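Local coordinates for protein alpha-1,2-Mannosidase (Trichoderma reesei, PDB 1HCU) that probably trims alpha-1,2-linked mannose residues from high-mannose N-glycans as a calcium-dependent glycoside hydrolase of family 47, at residues A[249-254]-A[263-268]; A[315-320]-A[398-403]. All coordinates share one frame; numbering follows the deposited sequence.

Interaction 1: residues A[249-254]-A[263-268]; sequences EYLIKM and AHYKDR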
# COMPACT_ATOMS: atom_id res chain seq x y z
N GLU A 249 -1.09 9.69 -1.66
CA GLU A 249 -1.57 8.67 -2.59
C GLU A 249 -3.08 8.77 -2.84
O GLU A 249 -3.52 8.80 -3.99
CB GLU A 249 -1.24 7.26 -2.05
CG GLU A 249 -1.61 6.07 -2.95
CD GLU A 249 -1.40 4.71 -2.27
OE1 GLU A 249 -1.81 3.66 -2.83
OE2 GLU A 249 -0.81 4.68 -1.16
N TYR A 250 -3.86 8.82 -1.77
CA TYR A 250 -5.32 8.88 -1.91
C TYR A 250 -5.85 10.18 -2.49
O TYR A 250 -6.97 10.24 -2.99
CB TYR A 250 -6.01 8.59 -0.57
CG TYR A 250 -6.21 7.11 -0.28
CD1 TYR A 250 -6.93 6.69 0.85
CD2 TYR A 250 -5.65 6.13 -1.10
CE1 TYR A 250 -7.08 5.32 1.15
CE2 TYR A 250 -5.79 4.76 -0.80
CZ TYR A 250 -6.50 4.37 0.32
OH TYR A 250 -6.59 3.03 0.61
N LEU A 251 -5.04 11.23 -2.44
CA LEU A 251 -5.44 12.52 -2.98
C LEU A 251 -5.72 12.39 -4.48
O LEU A 251 -6.79 12.79 -4.96
CB LEU A 251 -4.33 13.54 -2.75
CG LEU A 251 -4.57 14.73 -1.81
CD1 LEU A 251 -5.43 14.39 -0.63
CD2 LEU A 251 -3.21 15.21 -1.37
N ILE A 252 -4.77 11.84 -5.22
CA ILE A 252 -4.95 11.68 -6.66
C ILE A 252 -5.88 10.50 -6.96
O ILE A 252 -6.59 10.52 -7.97
CB ILE A 252 -3.58 11.45 -7.37
CG1 ILE A 252 -3.76 11.47 -8.89
CG2 ILE A 252 -2.98 10.14 -6.91
CD1 ILE A 252 -4.22 12.79 -9.45
N LYS A 253 -5.91 9.50 -6.09
CA LYS A 253 -6.78 8.36 -6.33
C LYS A 253 -8.26 8.70 -6.19
O LYS A 253 -9.11 8.10 -6.85
CB LYS A 253 -6.40 7.18 -5.42
CG LYS A 253 -5.13 6.49 -5.88
CD LYS A 253 -4.86 5.19 -5.13
CE LYS A 253 -3.63 4.48 -5.69
NZ LYS A 253 -3.36 3.19 -4.97
N MET A 254 -8.57 9.69 -5.36
CA MET A 254 -9.94 10.14 -5.17
C MET A 254 -10.37 10.86 -6.45
O MET A 254 -11.54 10.83 -6.83
CB MET A 254 -10.05 11.11 -3.98
CG MET A 254 -9.99 10.45 -2.61
SD MET A 254 -11.09 8.99 -2.52
CE MET A 254 -12.68 9.75 -2.41
N ALA A 263 -12.06 17.14 -7.31
CA ALA A 263 -11.14 17.94 -8.12
C ALA A 263 -10.20 18.74 -7.21
O ALA A 263 -9.05 19.01 -7.56
CB ALA A 263 -11.92 18.90 -9.01
N HIS A 264 -10.70 19.12 -6.04
CA HIS A 264 -9.89 19.88 -5.10
C HIS A 264 -8.78 19.01 -4.52
O HIS A 264 -7.70 19.51 -4.21
CB HIS A 264 -10.75 20.44 -3.96
CG HIS A 264 -10.02 21.43 -3.10
ND1 HIS A 264 -9.93 21.30 -1.73
CD2 HIS A 264 -9.34 22.55 -3.42
CE1 HIS A 264 -9.21 22.30 -1.24
NE2 HIS A 264 -8.84 23.07 -2.25
N TYR A 265 -9.06 17.72 -4.38
CA TYR A 265 -8.08 16.75 -3.87
C TYR A 265 -6.93 16.71 -4.88
O TYR A 265 -5.76 16.63 -4.51
CB TYR A 265 -8.71 15.36 -3.76
CG TYR A 265 -9.56 15.12 -2.53
CD1 TYR A 265 -9.39 13.95 -1.77
CD2 TYR A 265 -10.52 16.03 -2.11
CE1 TYR A 265 -10.16 13.70 -0.64
CE2 TYR A 265 -11.30 15.79 -0.97
CZ TYR A 265 -11.11 14.62 -0.24
OH TYR A 265 -11.85 14.37 0.89
N LYS A 266 -7.30 16.75 -6.15
CA LYS A 266 -6.35 16.74 -7.26
C LYS A 266 -5.41 17.94 -7.17
O LYS A 266 -4.20 17.81 -7.39
CB LYS A 266 -7.09 16.78 -8.59
CG LYS A 266 -6.18 17.03 -9.78
CD LYS A 266 -6.87 17.82 -10.87
CE LYS A 266 -7.30 19.19 -10.39
NZ LYS A 266 -7.86 20.03 -11.48
N ASP A 267 -5.96 19.12 -6.86
CA ASP A 267 -5.14 20.32 -6.74
C ASP A 267 -4.14 20.21 -5.58
O ASP A 267 -3.00 20.64 -5.71
CB ASP A 267 -6.01 21.57 -6.54
CG ASP A 267 -6.69 22.03 -7.83
OD1 ASP A 267 -6.35 21.51 -8.92
OD2 ASP A 267 -7.56 22.93 -7.75
N ARG A 268 -4.57 19.64 -4.46
CA ARG A 268 -3.67 19.49 -3.31
C ARG A 268 -2.53 18.52 -3.64
O ARG A 268 -1.41 18.66 -3.13
CB ARG A 268 -4.44 19.03 -2.07
CG ARG A 268 -5.49 20.03 -1.57
CD ARG A 268 -4.87 21.40 -1.26
NE ARG A 268 -3.82 21.31 -0.25
CZ ARG A 268 -3.14 22.35 0.23
NH1 ARG A 268 -3.41 23.58 -0.20
NH2 ARG A 268 -2.20 22.15 1.15

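Interaction 2: residues A[315-320]-A[398-403]; sequences NFILGG and LYYAYR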
# COMPACT_ATOMS: atom_id res chain seq x y z
N ASN A 315 2.72 6.24 -8.01
CA ASN A 315 1.77 7.31 -7.75
C ASN A 315 1.95 8.49 -8.71
O ASN A 315 0.95 9.00 -9.23
CB ASN A 315 1.87 7.80 -6.30
CG ASN A 315 0.62 8.51 -5.85
OD1 ASN A 315 -0.48 7.95 -5.92
ND2 ASN A 315 0.76 9.75 -5.39
N PHE A 316 3.19 8.92 -8.94
CA PHE A 316 3.45 10.02 -9.86
C PHE A 316 3.00 9.64 -11.27
O PHE A 316 2.46 10.47 -12.01
CB PHE A 316 4.94 10.39 -9.89
CG PHE A 316 5.32 11.43 -8.87
CD1 PHE A 316 5.55 11.08 -7.54
CD2 PHE A 316 5.40 12.77 -9.24
CE1 PHE A 316 5.85 12.05 -6.59
CE2 PHE A 316 5.70 13.75 -8.29
CZ PHE A 316 5.92 13.39 -6.97
N ILE A 317 3.23 8.37 -11.62
CA ILE A 317 2.83 7.85 -12.92
C ILE A 317 1.31 7.92 -13.01
O ILE A 317 0.78 8.45 -13.99
CB ILE A 317 3.29 6.38 -13.10
CG1 ILE A 317 4.80 6.35 -13.35
CG2 ILE A 317 2.55 5.72 -14.26
CD1 ILE A 317 5.42 4.97 -13.26
N LEU A 318 0.62 7.43 -11.98
CA LEU A 318 -0.84 7.48 -11.98
C LEU A 318 -1.33 8.90 -12.20
O LEU A 318 -2.22 9.14 -13.03
CB LEU A 318 -1.41 6.96 -10.66
CG LEU A 318 -2.93 7.03 -10.54
CD1 LEU A 318 -3.61 6.38 -11.75
CD2 LEU A 318 -3.35 6.35 -9.26
N GLY A 319 -0.74 9.84 -11.47
CA GLY A 319 -1.10 11.24 -11.59
C GLY A 319 -0.85 11.77 -12.99
O GLY A 319 -1.63 12.55 -13.51
N GLY A 320 0.25 11.32 -13.61
CA GLY A 320 0.58 11.76 -14.96
C GLY A 320 -0.44 11.25 -15.98
O GLY A 320 -0.73 11.92 -16.97
N LEU A 398 7.05 -0.72 -10.39
CA LEU A 398 7.48 -1.30 -11.64
C LEU A 398 6.24 -1.60 -12.48
O LEU A 398 6.23 -1.38 -13.70
CB LEU A 398 8.26 -2.59 -11.39
CG LEU A 398 9.62 -2.40 -10.71
CD1 LEU A 398 10.18 -3.75 -10.28
CD2 LEU A 398 10.58 -1.69 -11.67
N TYR A 399 5.19 -2.10 -11.83
CA TYR A 399 3.96 -2.41 -12.53
C TYR A 399 3.42 -1.16 -13.24
O TYR A 399 3.14 -1.21 -14.44
CB TYR A 399 2.92 -2.98 -11.56
CG TYR A 399 1.53 -3.06 -12.12
CD1 TYR A 399 0.54 -2.16 -11.70
CD2 TYR A 399 1.19 -3.99 -13.11
CE1 TYR A 399 -0.73 -2.19 -12.25
CE2 TYR A 399 -0.09 -4.02 -13.66
CZ TYR A 399 -1.04 -3.12 -13.23
OH TYR A 399 -2.30 -3.13 -13.78
N TYR A 400 3.28 -0.05 -12.52
CA TYR A 400 2.78 1.18 -13.14
C TYR A 400 3.67 1.63 -14.30
O TYR A 400 3.16 2.08 -15.34
CB TYR A 400 2.69 2.33 -12.13
CG TYR A 400 1.47 2.30 -11.24
CD1 TYR A 400 1.49 1.63 -10.02
CD2 TYR A 400 0.29 2.97 -11.62
CE1 TYR A 400 0.37 1.63 -9.19
CE2 TYR A 400 -0.83 2.97 -10.79
CZ TYR A 400 -0.78 2.30 -9.57
OH TYR A 400 -1.86 2.32 -8.73
N ALA A 401 4.99 1.53 -14.11
CA ALA A 401 5.95 1.92 -15.15
C ALA A 401 5.68 1.16 -16.45
O ALA A 401 5.68 1.75 -17.54
CB ALA A 401 7.38 1.66 -14.67
N TYR A 402 5.41 -0.14 -16.33
CA TYR A 402 5.11 -0.96 -17.50
C TYR A 402 3.76 -0.58 -18.13
O TYR A 402 3.67 -0.43 -19.34
CB TYR A 402 5.11 -2.46 -17.12
CG TYR A 402 4.69 -3.34 -18.27
CD1 TYR A 402 3.42 -3.90 -18.32
CD2 TYR A 402 5.53 -3.52 -19.37
CE1 TYR A 402 2.98 -4.60 -19.44
CE2 TYR A 402 5.11 -4.22 -20.49
CZ TYR A 402 3.84 -4.76 -20.52
OH TYR A 402 3.40 -5.40 -21.66
N ARG A 403 2.73 -0.42 -17.30
CA ARG A 403 1.40 -0.06 -17.81
C ARG A 403 1.38 1.27 -18.54
O ARG A 403 0.54 1.48 -19.42
CB ARG A 403 0.37 -0.00 -16.67
CG ARG A 403 0.13 -1.33 -15.95
CD ARG A 403 -0.34 -2.42 -16.90
NE ARG A 403 -1.40 -1.93 -17.77
CZ ARG A 403 -1.93 -2.61 -18.78
NH1 ARG A 403 -1.50 -3.83 -19.07
NH2 ARG A 403 -2.87 -2.05 -19.52

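Interaction 1: residues A[249-254]-A[263-268]
Tyr265 and Met254 lie alongside one another and point the same way, whereas Leu251 runs roughly perpendicular to the tyrosine. The CB of Tyr265 points toward helix 245-257, with CG beside the backbone N and anti to the carbonyl carbon (chi1 -81°). The ring meets methionine and leucine obliquely: Met254 CG lies 3.6 Å from Tyr265 CD1, and Leu251 CD1 is 4.1 Å from the same ring carbon. An aromatic residue suits this place because one apolar ring carbon takes both partners, while the side chain also packs on Glu205 and Leu209 of helix 196-209. Met254 touches the ring with CB and CG; beyond them the chain bends at chi2 and chi3. Each main-chain carbonyl is also packed by the other residue's side chain: Leu251 O lies 3.4 Å from Tyr265 CB, and Leu251 CG lies 3.5 Å from Tyr265 O. Leucine's other branch, CD2, meets Arg268 CB at 4.1 Å, while the arginine's NH2 forms a salt bridge with Glu216. On another side of helix 245-257, Lys253 NZ bridges Glu249 OE1, and Glu249 OE2 hydrogen-bonds OG1 of Thr485, a residue known to bind calcium in this protein. The axes of 249-254 and 263-268 approach to 7.6 Å at 140°, a near-antiparallel helical hairpin typical of the (alpha/alpha)7 barrel of family 47.

Interaction 2: residues A[315-320]-A[398-403]
Ile317 projects from helix 312-323 toward Tyr400 and Ala401 on helix 393-405, an apolar helix-helix contact within the (alpha/alpha)7 barrel of family 47. The axes of 315-320 and 398-403 run in nearly the same direction, 30° apart, and approach to 9.2 Å, a spacing filled here by Ile317, Leu318 and Tyr400. From CB, which heads toward the neighbouring helix, the isoleucine splits into two branches that take different positions. The short branch, CG2, stands anti to the backbone N and beside the carbonyl carbon; its methyl lies 3.8 Å from Tyr400 O and 4.0 Å from Tyr400 CB. The longer branch sets out through CG1 beside the backbone N (chi1 -74°) and extends to CD1. This terminal methyl rests on the backbone where Tyr400 passes into Ala401, 3.6 Å from Ala401 N, and it also packs 4.0 Å from Tyr400 CB and 4.1 Å from Ala401 CB. A branched aliphatic residue suits the site because its two arms cover adjoining parts of one helix surface, while the small alanine lets CD1 settle close to the main chain. Ile333 of helix 326-344 touches both Ile317 and Ala401, and Trp410 of helix 408-425 also packs on Ala401, so the apolar layer continues into those helices. Tyr400 crosses the isoleucine at a slant, and its ring packs against Leu318. Its CG lies beside the backbone N (chi1 -80°), which brings the bulky aromatic group across to the other helix. Tyrosine suits this position because its side chain also touches Lys253 and Val473. The ring leans obliquely on Leu318, CE2 coming to 4.0 Å from Leu318 CB.

Interaction 1 precedes interaction 2 along the chain, and their centres lie 16 Å apart within one family 47 catalytic domain. The first joins consecutive helices, 245-257 and 263-280; the second joins helices 312-323 and 393-405, which are distant in sequence. Helix 245-257 connects them by packing directly on helix 312-323, where Ile252 CG1 lies 3.8 Å from Gly319 CA and Lys253 CG lies 3.8 Å from Leu318 CD2. Lys253 also touches Tyr400, so three helices meet around its side chain. Neither contact forms the catalytic site: Leu251's side chain is about 14 Å from the bound calcium ion and 11 Å from that of predicted active-site Asp245, and Tyr400's about 9 Å from the ion and 10 Å from Glu393's.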